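Local coordinates for predicted acyltransferase with acyl-CoA N-acyltransferase domain (Escherichia coli, PDB 4RS2), which binds coenzyme A and probably transfers acyl groups as a GNAT-family N-acetyltransferase, and when overexpressed relieves small-RNA-mediated gene silencing, at residues D49-F55 and H177-R182; I70-S76 and V88-A94; P77-Q81 and V170-Y176; A105-V109 and R135-E139. One frame throughout, in Å; residues are numbered along the deposited sequence. Where two conformers were deposited one is given.

How the interactions relate
Interaction 2 is the core of the four: two long antiparallel strands, almost wholly buried near the centre of the chain. Interaction 3 extends the same strand 69-80 toward the surface, where 172-175 pairs with its far end. There valine packing gives way to water-bridged polar groups. Interaction 1 is partly buried and relies on histidines, carboxylates and an arginine between a helix end and the C-terminal tail; its F180 and F55 touch S76 of interaction 2. Interaction 4 lies across the chain's centre from interaction 1 and is built round an anion. It shares coenzyme A with interaction 2, and its helix 104-118 packs on V73 and L93.

Interaction 1: D49-F55 and H177-R182; sequences DLREDGF and HEHFNR
The imidazole of H179 lies between two groups. CB of D49 sits over the centre of one face, 3.7 Å from the ring centroid, and CE1 of H177 lies over the opposite face, displaced toward its rim. At the edge, H179 NE2 donates to D53 OD2 at 2.7 Å, a His-carboxylate hydrogen bond. The angle at the hydrogen is 141°, so the bond is somewhat bent. This ties the C-terminal end of helix 42-53, closed at G54 by a Schellman motif, to the short 3-10 turn 178-180. The H177 ring meets the F55 ring obliquely, with centroids 4.0 Å apart and planes at 32°; NE2 of H177 lies over the F55 face. H177 ND1 accepts the backbone N of H179, which helps fix the rotation of the H177 ring. L50 CD1 touches F180 CE1 at 4.0 Å, and F180 also packs on L46 of helix 42-53. The R182 chain bends at chi3 (71°), which lets R182 NE donate to H179 O at 2.7 Å while NH1 faces the carboxylate. The salt bridge from R182 NH1 to D49 OD2 is 2.9 Å long and nearly straight, and a water joins D49 OD2 to R182 NH2.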
# COMPACT_ATOMS: atom_id res chain seq x y z
N ASP A 49 6.70 5.49 12.09
CA ASP A 49 5.86 6.52 12.70
C ASP A 49 4.37 6.20 12.64
O ASP A 49 3.66 6.46 13.60
CB ASP A 49 6.14 7.88 12.08
CG ASP A 49 7.54 8.40 12.40
OD1 ASP A 49 8.28 7.78 13.19
OD2 ASP A 49 7.89 9.45 11.84
N LEU A 50 3.87 5.68 11.52
CA LEU A 50 2.46 5.33 11.44
C LEU A 50 2.12 4.27 12.45
O LEU A 50 1.09 4.35 13.12
CB LEU A 50 2.12 4.79 10.04
CG LEU A 50 2.15 5.78 8.88
CD1 LEU A 50 2.05 5.08 7.55
CD2 LEU A 50 1.07 6.84 9.01
N ARG A 51 2.97 3.26 12.59
CA ARG A 51 2.68 2.20 13.51
C ARG A 51 2.70 2.69 14.95
O ARG A 51 1.81 2.36 15.75
CB ARG A 51 3.69 1.07 13.37
CG ARG A 51 3.39 -0.11 14.29
CD ARG A 51 4.40 -1.25 14.16
NE ARG A 51 4.51 -1.81 12.82
CZ ARG A 51 5.57 -1.65 12.02
NH1 ARG A 51 6.60 -0.92 12.44
NH2 ARG A 51 5.58 -2.22 10.82
N GLU A 52 3.72 3.47 15.28
CA GLU A 52 3.89 3.94 16.64
C GLU A 52 2.71 4.79 17.07
O GLU A 52 2.26 4.71 18.23
CB GLU A 52 5.18 4.73 16.77
CG GLU A 52 5.49 5.15 18.20
CD GLU A 52 6.60 6.17 18.28
OE1 GLU A 52 7.59 6.06 17.51
OE2 GLU A 52 6.50 7.10 19.11
N ASP A 53 2.17 5.59 16.15
CA ASP A 53 1.09 6.52 16.49
C ASP A 53 -0.34 6.00 16.22
O ASP A 53 -1.32 6.72 16.45
CB ASP A 53 1.37 7.83 15.80
CG ASP A 53 2.65 8.50 16.33
OD1 ASP A 53 2.83 8.55 17.56
OD2 ASP A 53 3.46 9.00 15.53
N GLY A 54 -0.47 4.76 15.74
CA GLY A 54 -1.80 4.16 15.49
C GLY A 54 -2.51 4.54 14.21
O GLY A 54 -3.75 4.57 14.14
N PHE A 55 -1.74 4.84 13.17
CA PHE A 55 -2.29 5.20 11.86
C PHE A 55 -1.91 4.21 10.75
O PHE A 55 -1.96 4.52 9.57
CB PHE A 55 -1.92 6.62 11.50
CG PHE A 55 -2.52 7.61 12.43
CD1 PHE A 55 -3.85 7.91 12.33
CD2 PHE A 55 -1.79 8.15 13.47
CE1 PHE A 55 -4.43 8.81 13.18
CE2 PHE A 55 -2.37 9.03 14.35
CZ PHE A 55 -3.70 9.35 14.20
N HIS A 177 -2.40 11.08 6.35
CA HIS A 177 -1.95 11.49 7.65
C HIS A 177 -0.70 12.37 7.49
O HIS A 177 0.06 12.24 6.52
CB HIS A 177 -1.60 10.27 8.44
CG HIS A 177 -1.28 10.57 9.85
ND1 HIS A 177 -0.00 10.78 10.30
CD2 HIS A 177 -2.09 10.76 10.92
CE1 HIS A 177 -0.02 11.04 11.59
NE2 HIS A 177 -1.28 11.04 11.99
N GLU A 178 -0.48 13.27 8.43
CA GLU A 178 0.66 14.19 8.31
C GLU A 178 2.01 13.50 8.27
O GLU A 178 2.97 14.11 7.82
CB GLU A 178 0.60 15.21 9.43
CG GLU A 178 0.75 14.62 10.81
CD GLU A 178 0.53 15.64 11.88
OE1 GLU A 178 1.43 16.48 12.06
OE2 GLU A 178 -0.53 15.58 12.54
N HIS A 179 2.11 12.25 8.72
CA HIS A 179 3.39 11.54 8.65
C HIS A 179 3.86 11.38 7.22
O HIS A 179 5.05 11.14 6.97
CB HIS A 179 3.33 10.15 9.31
CG HIS A 179 3.29 10.18 10.80
ND1 HIS A 179 3.88 11.18 11.54
CD2 HIS A 179 2.83 9.28 11.69
CE1 HIS A 179 3.71 10.93 12.82
NE2 HIS A 179 3.07 9.78 12.94
N PHE A 180 2.96 11.57 6.26
CA PHE A 180 3.35 11.50 4.83
C PHE A 180 4.03 12.76 4.29
O PHE A 180 4.50 12.77 3.14
CB PHE A 180 2.13 11.16 3.96
CG PHE A 180 1.78 9.69 3.95
CD1 PHE A 180 1.04 9.14 4.98
CD2 PHE A 180 2.21 8.87 2.93
CE1 PHE A 180 0.73 7.83 4.99
CE2 PHE A 180 1.91 7.53 2.94
CZ PHE A 180 1.15 7.01 3.97
N ASN A 181 4.05 13.82 5.09
CA ASN A 181 4.63 15.10 4.65
C ASN A 181 6.12 15.14 4.91
O ASN A 181 6.63 16.11 5.47
CB ASN A 181 3.92 16.23 5.37
CG ASN A 181 2.43 16.28 5.04
OD1 ASN A 181 2.00 15.78 3.99
ND2 ASN A 181 1.63 16.82 5.93
N ARG A 182 6.79 14.08 4.54
CA ARG A 182 8.23 13.97 4.66
C ARG A 182 8.74 13.86 3.23
O ARG A 182 8.00 13.46 2.34
CB ARG A 182 8.63 12.73 5.47
CG ARG A 182 8.23 11.42 4.86
CD ARG A 182 8.58 10.30 5.80
NE ARG A 182 7.68 10.34 6.96
CZ ARG A 182 8.03 10.16 8.23
NH1 ARG A 182 7.08 10.19 9.15
NH2 ARG A 182 9.30 10.01 8.61
O HOH W 1 10.53 10.14 11.52

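Interaction 2: I70-S76 and V88-A94; sequences IGYVAFS and VGMAPLA. With COA (coenzyme A), chain C.
Y72 and A94 exchange two backbone hydrogen bonds, Y72 N to A94 O and A94 N to Y72 O, each 2.9 Å. S76 and G89 form a second pair of this kind. Between them the register slips by one residue at a beta bulge: A74 N donates to P92 O, while A74 O accepts A91 N at 2.8 Å. The cis peptide before P92 falls within this irregular stretch. On the side of V73 and F75, M90 carries the packing. Its CG stands anti to the backbone N (chi1 -176°), which lays the chain alongside F75. M90 CG touches F75 CE1 at 3.5 Å and V73 CG2 at 3.6 Å. M90 SD meets the F75 ring obliquely, 4.6 Å from its centroid, a Met-aromatic contact. V73 CB rests on L93 CD1 at 3.8 Å. Near the bulge a water accepts from S76 OG and donates to both G89 O and A91 O, bridging the two strands. A94 also lines the coenzyme A pocket, with its CA 3.4 Å from O9P of the pantetheine arm. As in other GNAT proteins, the bulge of this central antiparallel pair lies in the strand reaching that arm. The Y72 face packs against helices 27-37 and 42-53, with Y72 OH bonded to E22. The V73 and F75 face packs against helix 104-118, and M90 O is bonded to T126 OG1 of strand 123-127.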
# COMPACT_ATOMS: atom_id res chain seq x y z
N ILE A 70 9.99 -10.74 3.31
CA ILE A 70 10.50 -10.56 1.96
C ILE A 70 9.57 -9.68 1.12
O ILE A 70 9.85 -9.37 -0.03
CB ILE A 70 10.66 -11.93 1.25
CG1 ILE A 70 9.30 -12.67 1.07
CG2 ILE A 70 11.57 -12.85 2.05
CD1 ILE A 70 9.27 -13.86 0.12
N GLY A 71 8.46 -9.26 1.72
CA GLY A 71 7.55 -8.36 1.04
C GLY A 71 6.64 -7.66 2.00
O GLY A 71 6.36 -8.19 3.08
N TYR A 72 6.13 -6.51 1.60
CA TYR A 72 5.30 -5.74 2.48
C TYR A 72 4.41 -4.79 1.76
O TYR A 72 4.82 -4.20 0.74
CB TYR A 72 6.18 -4.92 3.42
CG TYR A 72 5.43 -4.18 4.54
CD1 TYR A 72 4.77 -4.85 5.53
CD2 TYR A 72 5.43 -2.81 4.59
CE1 TYR A 72 4.11 -4.17 6.54
CE2 TYR A 72 4.81 -2.13 5.62
CZ TYR A 72 4.14 -2.81 6.58
OH TYR A 72 3.50 -2.09 7.61
N VAL A 73 3.20 -4.61 2.29
CA VAL A 73 2.31 -3.53 1.83
C VAL A 73 1.56 -3.00 3.02
O VAL A 73 1.23 -3.76 3.95
CB VAL A 73 1.34 -3.93 0.71
CG1 VAL A 73 0.35 -5.00 1.19
CG2 VAL A 73 0.63 -2.69 0.14
N ALA A 74 1.38 -1.67 3.06
CA ALA A 74 0.68 -1.03 4.16
C ALA A 74 -0.38 -0.05 3.66
O ALA A 74 -0.37 0.45 2.52
CB ALA A 74 1.65 -0.30 5.07
N PHE A 75 -1.32 0.21 4.56
CA PHE A 75 -2.45 1.07 4.30
C PHE A 75 -2.64 1.95 5.52
O PHE A 75 -2.45 1.49 6.65
CB PHE A 75 -3.71 0.23 4.10
CG PHE A 75 -3.61 -0.74 2.95
CD1 PHE A 75 -3.97 -0.37 1.66
CD2 PHE A 75 -3.16 -2.03 3.17
CE1 PHE A 75 -3.90 -1.27 0.63
CE2 PHE A 75 -3.07 -2.93 2.11
CZ PHE A 75 -3.42 -2.52 0.84
N SER A 76 -3.05 3.19 5.28
CA SER A 76 -3.29 4.15 6.36
C SER A 76 -4.54 4.95 6.01
O SER A 76 -4.90 5.00 4.83
CB SER A 76 -2.07 5.05 6.54
OG SER A 76 -1.73 5.66 5.34
N VAL A 88 -8.67 4.35 2.43
CA VAL A 88 -7.27 4.22 2.87
C VAL A 88 -6.34 4.53 1.71
O VAL A 88 -6.75 4.47 0.55
CB VAL A 88 -6.94 2.83 3.40
CG1 VAL A 88 -7.70 2.55 4.69
CG2 VAL A 88 -7.20 1.78 2.32
N GLY A 89 -5.11 4.91 2.06
CA GLY A 89 -4.03 5.12 1.11
C GLY A 89 -3.03 3.96 1.23
O GLY A 89 -2.65 3.57 2.34
N MET A 90 -2.64 3.39 0.10
CA MET A 90 -1.69 2.29 0.08
C MET A 90 -0.27 2.80 -0.11
O MET A 90 0.00 3.52 -1.06
CB MET A 90 -2.06 1.34 -1.07
CG MET A 90 -1.22 0.10 -1.15
SD MET A 90 -1.87 -1.06 -2.37
CE MET A 90 -1.31 -0.31 -3.87
N ALA A 91 0.63 2.45 0.81
CA ALA A 91 2.03 2.83 0.77
C ALA A 91 2.67 2.41 2.06
O ALA A 91 2.05 2.53 3.12
CB ALA A 91 2.20 4.35 0.63
N PRO A 92 3.88 1.89 2.02
CA PRO A 92 4.65 1.54 0.83
C PRO A 92 4.32 0.14 0.35
O PRO A 92 3.47 -0.54 0.94
CB PRO A 92 6.10 1.54 1.34
CG PRO A 92 6.00 1.16 2.75
CD PRO A 92 4.64 1.57 3.25
N LEU A 93 4.94 -0.23 -0.77
CA LEU A 93 4.83 -1.54 -1.37
C LEU A 93 6.22 -1.95 -1.76
O LEU A 93 6.90 -1.26 -2.52
CB LEU A 93 3.94 -1.50 -2.62
CG LEU A 93 3.89 -2.79 -3.44
CD1 LEU A 93 3.28 -3.89 -2.60
CD2 LEU A 93 3.10 -2.58 -4.74
N ALA A 94 6.67 -3.08 -1.23
CA ALA A 94 8.03 -3.53 -1.49
C ALA A 94 8.17 -5.02 -1.53
O ALA A 94 7.55 -5.73 -0.75
CB ALA A 94 8.96 -2.96 -0.44
N1A COA C . 7.01 -0.71 -13.47
C2A COA C . 5.93 -1.26 -14.07
N3A COA C . 5.50 -2.51 -13.81
C4A COA C . 6.15 -3.25 -12.87
C5A COA C . 7.31 -2.72 -12.17
C6A COA C . 7.72 -1.36 -12.52
N6A COA C . 8.79 -0.83 -11.89
N7A COA C . 7.74 -3.67 -11.33
C8A COA C . 6.92 -4.73 -11.47
N9A COA C . 6.00 -4.49 -12.40
C1B COA C . 4.91 -5.39 -12.80
C2B COA C . 5.32 -6.80 -13.16
O2B COA C . 5.90 -6.89 -14.47
C3B COA C . 4.01 -7.52 -13.01
O3B COA C . 3.18 -7.26 -14.15
P3B COA C . 1.85 -8.12 -14.47
O7A COA C . 1.52 -8.96 -13.25
O8A COA C . 0.80 -7.15 -14.87
O9A COA C . 2.26 -8.95 -15.64
C4B COA C . 3.38 -6.82 -11.81
O4B COA C . 4.06 -5.56 -11.66
C5B COA C . 3.50 -7.62 -10.52
O5B COA C . 4.86 -8.03 -10.35
P1A COA C . 5.40 -8.80 -9.04
O1A COA C . 6.34 -9.89 -9.44
O2A COA C . 4.21 -9.06 -8.17
O3A COA C . 6.26 -7.64 -8.31
P2A COA C . 7.85 -7.42 -8.27
O4A COA C . 8.55 -8.52 -7.59
O5A COA C . 8.38 -7.07 -9.65
O6A COA C . 7.88 -6.14 -7.29
CBP COA C . 8.05 -3.79 -6.71
CCP COA C . 7.59 -4.82 -7.73
CDP COA C . 7.77 -2.38 -7.22
CEP COA C . 7.24 -4.05 -5.45
CAP COA C . 9.55 -4.02 -6.48
OAP COA C . 10.30 -3.84 -7.70
C9P COA C . 10.15 -3.16 -5.39
O9P COA C . 10.05 -3.45 -4.19
N8P COA C . 10.85 -2.11 -5.82
C7P COA C . 11.57 -1.25 -4.89
C6P COA C . 10.64 -0.21 -4.32
C5P COA C . 10.22 0.74 -5.41
O5P COA C . 9.12 0.66 -5.92
N4P COA C . 11.11 1.65 -5.77
C3P COA C . 10.81 2.71 -6.71
C2P COA C . 11.20 4.07 -6.12
S1P COA C . 9.97 5.33 -6.52
O HOH W 2 -0.31 3.85 3.86

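Interaction 3: P77-Q81 and V170-Y176; sequences PVDVQ and VTGLVEY
V78 CG1 is set anti to its carbonyl carbon (chi1 -59°), which places it over one face of the Y176 ring, toward its rim, 4.1 Å from the centroid. The ring is turned to meet it by a Y176 chi1 of -75°, and the two side chains run side by side. The other branch, V78 CG2, touches V174 CG1 at 3.6 Å. Further along, V80 CG1 meets V170 CG1 at 3.7 Å, the two side chains crossing at about a right angle. The backbones that carry these side chains form an antiparallel pair, the far end of strand 69-80 against strand 172-175. D79 and E175 form its hydrogen-bonded pair, with E175 N donating to D79 O at 2.8 Å. V80 and V174 form the neighbouring non-hydrogen-bonded pair. Strand 172-175 thus joins the curled sheet of this GNAT protein alongside strand 69-80, and it also runs parallel to strand 146-147. The valines pack inward, V80 on W87 and V174 on V125, while the ring of Y176 meets those of W150 and F180. The other side is more polar and holds water. One water donates to both D79 OD2 and E175 O. At the strand end, Q81 N donates to L173 O at 2.8 Å, with an almost straight angle of 175°. Q81 OE1 accepts from two waters, one of which also accepts from L173 N at 2.9 Å.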
# COMPACT_ATOMS: atom_id res chain seq x y z
N PRO A 77 -5.19 5.58 7.00
CA PRO A 77 -6.46 6.25 6.69
C PRO A 77 -6.28 7.51 5.89
O PRO A 77 -5.30 8.24 6.08
CB PRO A 77 -7.04 6.60 8.06
CG PRO A 77 -5.85 6.65 8.95
CD PRO A 77 -4.79 5.76 8.40
N VAL A 78 -7.22 7.78 4.99
CA VAL A 78 -7.23 9.06 4.26
C VAL A 78 -8.64 9.63 4.40
O VAL A 78 -9.58 8.85 4.57
CB VAL A 78 -6.85 8.94 2.77
CG1 VAL A 78 -5.46 8.32 2.64
CG2 VAL A 78 -7.88 8.14 1.97
N ASP A 79 -8.78 10.96 4.42
CA ASP A 79 -10.10 11.56 4.48
C ASP A 79 -10.33 12.28 3.18
O ASP A 79 -9.39 12.64 2.50
CB ASP A 79 -10.22 12.55 5.64
CG ASP A 79 -10.04 11.89 6.98
OD1 ASP A 79 -10.72 10.87 7.26
OD2 ASP A 79 -9.22 12.42 7.76
N VAL A 80 -11.60 12.48 2.82
CA VAL A 80 -11.90 13.16 1.57
C VAL A 80 -12.68 14.39 1.87
O VAL A 80 -13.76 14.31 2.44
CB VAL A 80 -12.70 12.28 0.62
CG1 VAL A 80 -12.84 13.00 -0.72
CG2 VAL A 80 -12.01 10.94 0.45
N GLN A 81 -12.11 15.53 1.55
CA GLN A 81 -12.74 16.81 1.83
C GLN A 81 -13.00 16.86 3.35
O GLN A 81 -14.01 17.37 3.84
CB GLN A 81 -13.98 16.99 0.93
CG GLN A 81 -14.20 18.42 0.44
CD GLN A 81 -14.71 18.49 -1.00
OE1 GLN A 81 -14.21 19.28 -1.80
NE2 GLN A 81 -15.70 17.67 -1.34
N VAL A 170 -18.10 11.45 -4.87
CA VAL A 170 -17.02 11.69 -3.92
C VAL A 170 -15.90 12.35 -4.71
O VAL A 170 -15.31 11.71 -5.58
CB VAL A 170 -16.49 10.40 -3.27
CG1 VAL A 170 -15.36 10.75 -2.33
CG2 VAL A 170 -17.60 9.63 -2.54
N THR A 171 -15.62 13.61 -4.40
CA THR A 171 -14.61 14.40 -5.13
C THR A 171 -13.83 15.27 -4.18
O THR A 171 -14.23 15.47 -3.01
CB THR A 171 -15.28 15.32 -6.17
OG1 THR A 171 -16.13 16.27 -5.49
CG2 THR A 171 -16.09 14.55 -7.14
N GLY A 172 -12.71 15.79 -4.67
CA GLY A 172 -11.93 16.76 -3.93
C GLY A 172 -10.60 16.27 -3.40
O GLY A 172 -10.02 15.33 -3.92
N LEU A 173 -10.16 16.92 -2.33
CA LEU A 173 -8.87 16.64 -1.74
C LEU A 173 -8.89 15.44 -0.81
O LEU A 173 -9.64 15.41 0.19
CB LEU A 173 -8.37 17.87 -0.98
CG LEU A 173 -7.08 17.66 -0.19
CD1 LEU A 173 -5.89 17.38 -1.09
CD2 LEU A 173 -6.85 18.90 0.63
N VAL A 174 -8.04 14.47 -1.14
CA VAL A 174 -7.86 13.28 -0.35
C VAL A 174 -6.64 13.56 0.50
O VAL A 174 -5.54 13.76 -0.02
CB VAL A 174 -7.61 12.04 -1.24
CG1 VAL A 174 -7.33 10.83 -0.37
CG2 VAL A 174 -8.78 11.84 -2.21
N GLU A 175 -6.82 13.58 1.83
CA GLU A 175 -5.74 13.89 2.75
C GLU A 175 -5.20 12.66 3.46
O GLU A 175 -5.95 11.89 4.07
CB GLU A 175 -6.24 14.89 3.79
CG GLU A 175 -6.26 16.34 3.29
CD GLU A 175 -5.02 17.11 3.67
OE1 GLU A 175 -3.89 16.72 3.34
OE2 GLU A 175 -5.18 18.14 4.32
N TYR A 176 -3.88 12.49 3.37
CA TYR A 176 -3.18 11.41 4.08
C TYR A 176 -2.83 11.96 5.47
O TYR A 176 -2.94 13.15 5.75
CB TYR A 176 -1.88 11.03 3.38
CG TYR A 176 -1.96 10.23 2.10
CD1 TYR A 176 -2.43 10.80 0.92
CD2 TYR A 176 -1.43 8.96 2.02
CE1 TYR A 176 -2.46 10.06 -0.27
CE2 TYR A 176 -1.44 8.23 0.85
CZ TYR A 176 -1.95 8.78 -0.30
OH TYR A 176 -1.96 8.12 -1.49
O HOH W 3 -6.54 12.08 6.77
O HOH W 4 -11.60 19.33 -1.58
O HOH W 5 -15.18 18.36 -4.40

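Interaction 4: A105-V109 and R135-E139; sequences ARQLV and RFGFE. With COA (coenzyme A), chain C.
O8A of the coenzyme A 3'-phosphate is gripped by two arginines, one from each segment. R106 NH2 donates to O8A at 2.9 Å and R135 NH1 to O8A at 3.0 Å. R106 NE takes the neighbouring oxygen O7A, also at 2.9 Å, so the phosphate meets the edge of the R106 guanidinium. R106 leaves the helix with CG anti to the backbone N (chi1 178°) and bends at chi3 (-79°), bringing its NE and NH2 edge to the phosphate. R106 NH2 also donates to R135 O at 3.1 Å, arriving well above the carbonyl plane. F136 CD1 lies over the centre of one guanidinium face of R106, but ring and guanidinium planes stand 77° apart. The ring edge turns to the ligand, with F136 CZ 4.0 Å from C5B. F136 CB rests on V109 CG1 at 4.0 Å. At the start of helix 104-118, R106 N donates to O2A of the pyrophosphate in a nearly straight bond. With G101 N and G103 N this is the pyrophosphate-binding loop and helix start characteristic of GNAT enzymes. The two positive side chains meet the 3'-phosphate from both segments, so its binding probably rests largely on charge.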
# COMPACT_ATOMS: atom_id res chain seq x y z
N ALA A 105 4.13 -8.82 -5.42
CA ALA A 105 3.51 -7.50 -5.26
C ALA A 105 2.05 -7.57 -5.68
O ALA A 105 1.17 -7.09 -4.98
CB ALA A 105 4.23 -6.43 -6.03
N ARG A 106 1.80 -8.20 -6.83
CA ARG A 106 0.43 -8.42 -7.27
C ARG A 106 -0.41 -9.08 -6.19
O ARG A 106 -1.52 -8.64 -5.89
CB ARG A 106 0.40 -9.26 -8.53
CG ARG A 106 -1.00 -9.57 -9.03
CD ARG A 106 -0.93 -10.22 -10.41
NE ARG A 106 -0.71 -9.27 -11.49
CZ ARG A 106 -1.67 -8.51 -12.01
NH1 ARG A 106 -2.91 -8.58 -11.55
NH2 ARG A 106 -1.40 -7.67 -12.99
N GLN A 107 0.12 -10.15 -5.60
CA GLN A 107 -0.58 -10.86 -4.53
C GLN A 107 -0.80 -10.01 -3.28
O GLN A 107 -1.86 -10.08 -2.68
CB GLN A 107 0.17 -12.13 -4.17
CG GLN A 107 0.13 -13.15 -5.29
CD GLN A 107 1.12 -14.29 -5.14
OE1 GLN A 107 2.16 -14.18 -4.47
NE2 GLN A 107 0.83 -15.39 -5.82
N LEU A 108 0.21 -9.26 -2.87
CA LEU A 108 0.07 -8.42 -1.68
C LEU A 108 -1.01 -7.36 -1.88
O LEU A 108 -1.85 -7.10 -1.00
CB LEU A 108 1.40 -7.74 -1.39
CG LEU A 108 2.48 -8.61 -0.75
CD1 LEU A 108 3.84 -7.97 -0.85
CD2 LEU A 108 2.12 -8.81 0.71
N VAL A 109 -1.01 -6.74 -3.05
CA VAL A 109 -2.02 -5.73 -3.31
C VAL A 109 -3.42 -6.38 -3.38
O VAL A 109 -4.39 -5.88 -2.80
CB VAL A 109 -1.70 -4.97 -4.62
CG1 VAL A 109 -2.81 -3.98 -4.98
CG2 VAL A 109 -0.37 -4.27 -4.46
N ARG A 135 -2.04 -2.07 -13.40
CA ARG A 135 -2.06 -3.53 -13.54
C ARG A 135 -2.92 -4.18 -12.51
O ARG A 135 -3.38 -5.31 -12.70
CB ARG A 135 -0.64 -4.09 -13.40
CG ARG A 135 0.32 -3.59 -14.44
CD ARG A 135 1.71 -4.07 -14.13
NE ARG A 135 2.66 -3.57 -15.10
CZ ARG A 135 2.87 -4.10 -16.29
NH1 ARG A 135 2.18 -5.16 -16.68
NH2 ARG A 135 3.75 -3.56 -17.12
N PHE A 136 -3.12 -3.48 -11.40
CA PHE A 136 -3.86 -4.00 -10.27
C PHE A 136 -5.26 -3.39 -10.19
O PHE A 136 -5.95 -3.53 -9.20
CB PHE A 136 -3.10 -3.74 -8.98
CG PHE A 136 -1.62 -4.10 -9.04
CD1 PHE A 136 -1.19 -5.30 -9.62
CD2 PHE A 136 -0.68 -3.28 -8.46
CE1 PHE A 136 0.15 -5.65 -9.65
CE2 PHE A 136 0.67 -3.61 -8.50
CZ PHE A 136 1.08 -4.81 -9.09
N GLY A 137 -5.65 -2.67 -11.23
CA GLY A 137 -6.99 -2.11 -11.25
C GLY A 137 -7.13 -0.68 -10.84
O GLY A 137 -8.21 -0.14 -10.90
N PHE A 138 -6.04 -0.02 -10.52
CA PHE A 138 -6.11 1.38 -10.13
C PHE A 138 -6.38 2.26 -11.34
O PHE A 138 -5.89 2.00 -12.45
CB PHE A 138 -4.81 1.83 -9.45
CG PHE A 138 -4.70 1.39 -8.02
CD1 PHE A 138 -4.30 0.11 -7.71
CD2 PHE A 138 -5.03 2.25 -6.98
CE1 PHE A 138 -4.21 -0.32 -6.41
CE2 PHE A 138 -4.97 1.82 -5.69
CZ PHE A 138 -4.58 0.52 -5.39
N GLU A 139 -7.17 3.31 -11.12
CA GLU A 139 -7.49 4.27 -12.17
C GLU A 139 -6.93 5.63 -11.78
O GLU A 139 -6.67 5.88 -10.61
CB GLU A 139 -9.00 4.39 -12.28
CG GLU A 139 -9.67 3.14 -12.80
CD GLU A 139 -11.15 3.14 -12.53
OE1 GLU A 139 -11.61 3.82 -11.55
OE2 GLU A 139 -11.85 2.45 -13.29
N1A COA C . 7.01 -0.71 -13.47
C2A COA C . 5.93 -1.26 -14.07
N3A COA C . 5.50 -2.51 -13.81
C4A COA C . 6.15 -3.25 -12.87
C5A COA C . 7.31 -2.72 -12.17
C6A COA C . 7.72 -1.36 -12.52
N6A COA C . 8.79 -0.83 -11.89
N7A COA C . 7.74 -3.67 -11.33
C8A COA C . 6.92 -4.73 -11.47
N9A COA C . 6.00 -4.49 -12.40
C1B COA C . 4.91 -5.39 -12.80
C2B COA C . 5.32 -6.80 -13.16
O2B COA C . 5.90 -6.89 -14.47
C3B COA C . 4.01 -7.52 -13.01
O3B COA C . 3.18 -7.26 -14.15
P3B COA C . 1.85 -8.12 -14.47
O7A COA C . 1.52 -8.96 -13.25
O8A COA C . 0.80 -7.15 -14.87
O9A COA C . 2.26 -8.95 -15.64
C4B COA C . 3.38 -6.82 -11.81
O4B COA C . 4.06 -5.56 -11.66
C5B COA C . 3.50 -7.62 -10.52
O5B COA C . 4.86 -8.03 -10.35
P1A COA C . 5.40 -8.80 -9.04
O1A COA C . 6.34 -9.89 -9.44
O2A COA C . 4.21 -9.06 -8.17
O3A COA C . 6.26 -7.64 -8.31
P2A COA C . 7.85 -7.42 -8.27
O4A COA C . 8.55 -8.52 -7.59
O5A COA C . 8.38 -7.07 -9.65
O6A COA C . 7.88 -6.14 -7.29
CBP COA C . 8.05 -3.79 -6.71
CCP COA C . 7.59 -4.82 -7.73
CDP COA C . 7.77 -2.38 -7.22
CEP COA C . 7.24 -4.05 -5.45
CAP COA C . 9.55 -4.02 -6.48
OAP COA C . 10.30 -3.84 -7.70
C9P COA C . 10.15 -3.16 -5.39
O9P COA C . 10.05 -3.45 -4.19
N8P COA C . 10.85 -2.11 -5.82
C7P COA C . 11.57 -1.25 -4.89
C6P COA C . 10.64 -0.21 -4.32
C5P COA C . 10.22 0.74 -5.41
O5P COA C . 9.12 0.66 -5.92
N4P COA C . 11.11 1.65 -5.77
C3P COA C . 10.81 2.71 -6.71
C2P COA C . 11.20 4.07 -6.12
S1P COA C . 9.97 5.33 -6.52